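Local coordinates for endo-1,4-b-d-mannanase (Trichoderma reesei, PDB 1QNQ), which probably hydrolyses internal beta-1,4-mannosidic bonds of mannans, as a family 5 glycoside hydrolase with a TIM-barrel fold, at residues N112-Y117 and G167-C172. Residues are numbered along the deposited sequence; the frame is centred on the assembly and turned at random. Where two conformers were deposited one is given.
Sequences NNWSDY and GNEPRC. With TPT (2,2':6',2''-TERPYRIDINE PLATINUM(II) Chloride), chain C.
The Asn-Glu-Pro motif of family 5 TIM barrels, N168-E169-P170, meets N112, N113 and W114 where the loops after parallel strands 105-109 and 161-165 run together. A single beta bridge between N112 and N168 is made by N113 N donating to N168 O (3.1 Å) and by N168 hydrogen-bonding to the V111 backbone. N112 OD1 is gripped from opposite faces of its amide: N168 ND2 donates across the contact (3.0 Å, N-H...O 165°), while W114 N closes an Asx turn. With CG anti to the backbone N (chi1 -171°), N113 crosses to R171, whose backbone N hydrogen-bonds to N113 OD1 (3.1 Å) from well above the carbonyl plane. W114 NE1 donates to E169 OE1 (3.0 Å) on the anti side, tilted out of the plane of a carboxylate nearly perpendicular to the indole (81°). E169 OE2 is hydrogen-bonded to H241 ND1, and E169 also touches E276, consistent with the family's paired active-site glutamates. R171, salt-bridged to E205, lays its guanidinium face against the indole rim at W114 CH2. N113 ND2 and the platinum lie over opposite indole faces, each toward the rim; the terpyridine covers the platinum's side, W114 CH2 being 3.3 Å from TPT C1.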
loop_
_atom_site.group_PDB
_atom_site.type_symbol
_atom_site.label_atom_id
_atom_site.label_comp_id
_atom_site.label_asym_id
_atom_site.label_seq_id
_atom_site.Cartn_x
_atom_site.Cartn_y
_atom_site.Cartn_z
ATOM N N ASN A 112 6.363 -1.646 7.900
ATOM C CA ASN A 112 6.102 -0.217 8.022
ATOM C C ASN A 112 7.364 0.615 8.254
ATOM O O ASN A 112 8.205 0.226 9.072
ATOM C CB ASN A 112 5.119 0.075 9.179
ATOM C CG ASN A 112 4.340 1.382 9.025
ATOM O OD1 ASN A 112 4.594 2.225 8.158
ATOM N ND2 ASN A 112 3.362 1.647 9.916
ATOM N N ASN A 113 7.504 1.778 7.557
ATOM C CA ASN A 113 8.608 2.698 7.896
ATOM C C ASN A 113 8.328 3.323 9.269
ATOM O O ASN A 113 9.263 3.522 10.084
ATOM C CB ASN A 113 8.712 3.844 6.851
ATOM C CG ASN A 113 9.955 4.702 7.013
ATOM O OD1 ASN A 113 11.062 4.284 6.694
ATOM N ND2 ASN A 113 9.825 5.937 7.529
ATOM N N TRP A 114 7.056 3.602 9.562
ATOM C CA TRP A 114 6.613 4.273 10.796
ATOM C C TRP A 114 6.411 3.258 11.928
ATOM O O TRP A 114 6.347 2.057 11.634
ATOM C CB TRP A 114 5.410 5.239 10.621
ATOM C CG TRP A 114 5.590 6.146 9.417
ATOM C CD1 TRP A 114 4.946 6.023 8.216
ATOM C CD2 TRP A 114 6.621 7.106 9.215
ATOM N NE1 TRP A 114 5.488 6.887 7.285
ATOM C CE2 TRP A 114 6.519 7.571 7.889
ATOM C CE3 TRP A 114 7.583 7.682 10.061
ATOM C CZ2 TRP A 114 7.365 8.574 7.404
ATOM C CZ3 TRP A 114 8.425 8.665 9.569
ATOM C CH2 TRP A 114 8.312 9.073 8.222
ATOM N N SER A 115 6.311 3.662 13.195
ATOM C CA SER A 115 6.251 2.704 14.316
ATOM C C SER A 115 4.891 2.103 14.643
ATOM O O SER A 115 4.740 1.322 15.609
ATOM C CB SER A 115 6.887 3.308 15.587
ATOM O OG SER A 115 8.224 3.722 15.323
ATOM N N ASP A 116 3.870 2.423 13.874
ATOM C CA ASP A 116 2.523 1.836 14.029
ATOM C C ASP A 116 2.552 0.370 13.624
ATOM O O ASP A 116 3.018 0.028 12.539
ATOM C CB ASP A 116 1.525 2.646 13.219
ATOM C CG ASP A 116 1.520 4.139 13.518
ATOM O OD1 ASP A 116 1.364 4.525 14.709
ATOM O OD2 ASP A 116 1.717 4.963 12.583
ATOM N N TYR A 117 2.089 -0.529 14.489
ATOM C CA TYR A 117 2.128 -1.968 14.298
ATOM C C TYR A 117 3.608 -2.425 14.181
ATOM O O TYR A 117 3.930 -3.369 13.456
ATOM C CB TYR A 117 1.158 -2.477 13.212
ATOM C CG TYR A 117 -0.293 -2.068 13.490
ATOM C CD1 TYR A 117 -1.074 -2.770 14.387
ATOM C CD2 TYR A 117 -0.828 -0.910 12.955
ATOM C CE1 TYR A 117 -2.372 -2.350 14.709
ATOM C CE2 TYR A 117 -2.122 -0.472 13.293
ATOM C CZ TYR A 117 -2.888 -1.199 14.154
ATOM O OH TYR A 117 -4.190 -0.792 14.481
ATOM N N GLY A 167 7.353 -2.021 1.288
ATOM C CA GLY A 167 7.018 -1.440 2.567
ATOM C C GLY A 167 6.022 -0.275 2.469
ATOM O O GLY A 167 5.728 0.172 1.365
ATOM N N ASN A 168 5.577 0.250 3.612
ATOM C CA ASN A 168 4.707 1.439 3.655
ATOM C C ASN A 168 5.618 2.668 3.884
ATOM O O ASN A 168 6.216 2.816 4.950
ATOM C CB ASN A 168 3.652 1.376 4.770
ATOM C CG ASN A 168 2.831 2.652 4.964
ATOM O OD1 ASN A 168 2.216 3.099 3.977
ATOM N ND2 ASN A 168 2.749 3.299 6.112
ATOM N N GLU A 169 5.822 3.476 2.844
ATOM C CA GLU A 169 6.552 4.722 2.854
ATOM C C GLU A 169 8.009 4.616 3.244
ATOM O O GLU A 169 8.510 5.379 4.095
ATOM C CB GLU A 169 5.799 5.777 3.708
ATOM C CG GLU A 169 4.374 6.099 3.272
ATOM C CD GLU A 169 3.759 7.366 3.843
ATOM O OE1 GLU A 169 4.299 7.976 4.812
ATOM O OE2 GLU A 169 2.705 7.845 3.330
ATOM N N PRO A 170 8.778 3.677 2.682
ATOM C CA PRO A 170 10.205 3.612 3.031
ATOM C C PRO A 170 10.950 4.937 2.863
ATOM O O PRO A 170 10.823 5.571 1.807
ATOM C CB PRO A 170 10.779 2.519 2.111
ATOM C CG PRO A 170 9.784 2.432 1.001
ATOM C CD PRO A 170 8.437 2.750 1.598
ATOM N N ARG A 171 11.715 5.366 3.867
ATOM C CA ARG A 171 12.571 6.547 3.839
ATOM C C ARG A 171 13.969 6.257 4.394
ATOM O O ARG A 171 14.103 5.343 5.207
ATOM C CB ARG A 171 12.028 7.752 4.622
ATOM C CG ARG A 171 10.733 8.404 4.141
ATOM C CD ARG A 171 10.359 9.628 4.997
ATOM N NE ARG A 171 9.163 10.365 4.585
ATOM C CZ ARG A 171 8.801 11.556 5.064
ATOM N NH1 ARG A 171 9.514 12.202 5.994
ATOM N NH2 ARG A 171 7.681 12.150 4.644
ATOM N N CYS A 172 14.974 7.047 4.070
ATOM C CA CYS A 172 16.327 6.972 4.663
ATOM C C CYS A 172 16.739 8.435 4.898
ATOM O O CYS A 172 17.328 9.073 4.029
ATOM C CB CYS A 172 17.325 6.158 3.866
ATOM S SG CYS A 172 18.860 5.572 4.649
HETATM PT PT1 TPT C . 4.513 10.260 8.397
HETATM N N1 TPT C . 5.978 11.258 9.387
HETATM N N2 TPT C . 4.213 9.643 10.278
HETATM N N3 TPT C . 2.837 9.119 8.083
HETATM C C1 TPT C . 6.961 12.016 8.843
HETATM C C2 TPT C . 7.935 12.564 9.622
HETATM C C3 TPT C . 7.956 12.315 11.007
HETATM C C4 TPT C . 7.003 11.471 11.523
HETATM C C5 TPT C . 5.996 10.933 10.724
HETATM C C6 TPT C . 4.959 10.011 11.199
HETATM C C7 TPT C . 4.769 9.571 12.548
HETATM C C8 TPT C . 3.679 8.738 12.703
HETATM C C9 TPT C . 2.868 8.310 11.646
HETATM C C10 TPT C . 3.199 8.697 10.374
HETATM C C11 TPT C . 2.396 8.432 9.137
HETATM C C12 TPT C . 1.214 7.704 9.159
HETATM C C13 TPT C . 0.579 7.434 7.926
HETATM C C14 TPT C . 1.104 8.077 6.777
HETATM C C15 TPT C . 2.223 8.842 6.893
HETATM O O HOH W 1 4.833 10.932 6.359
#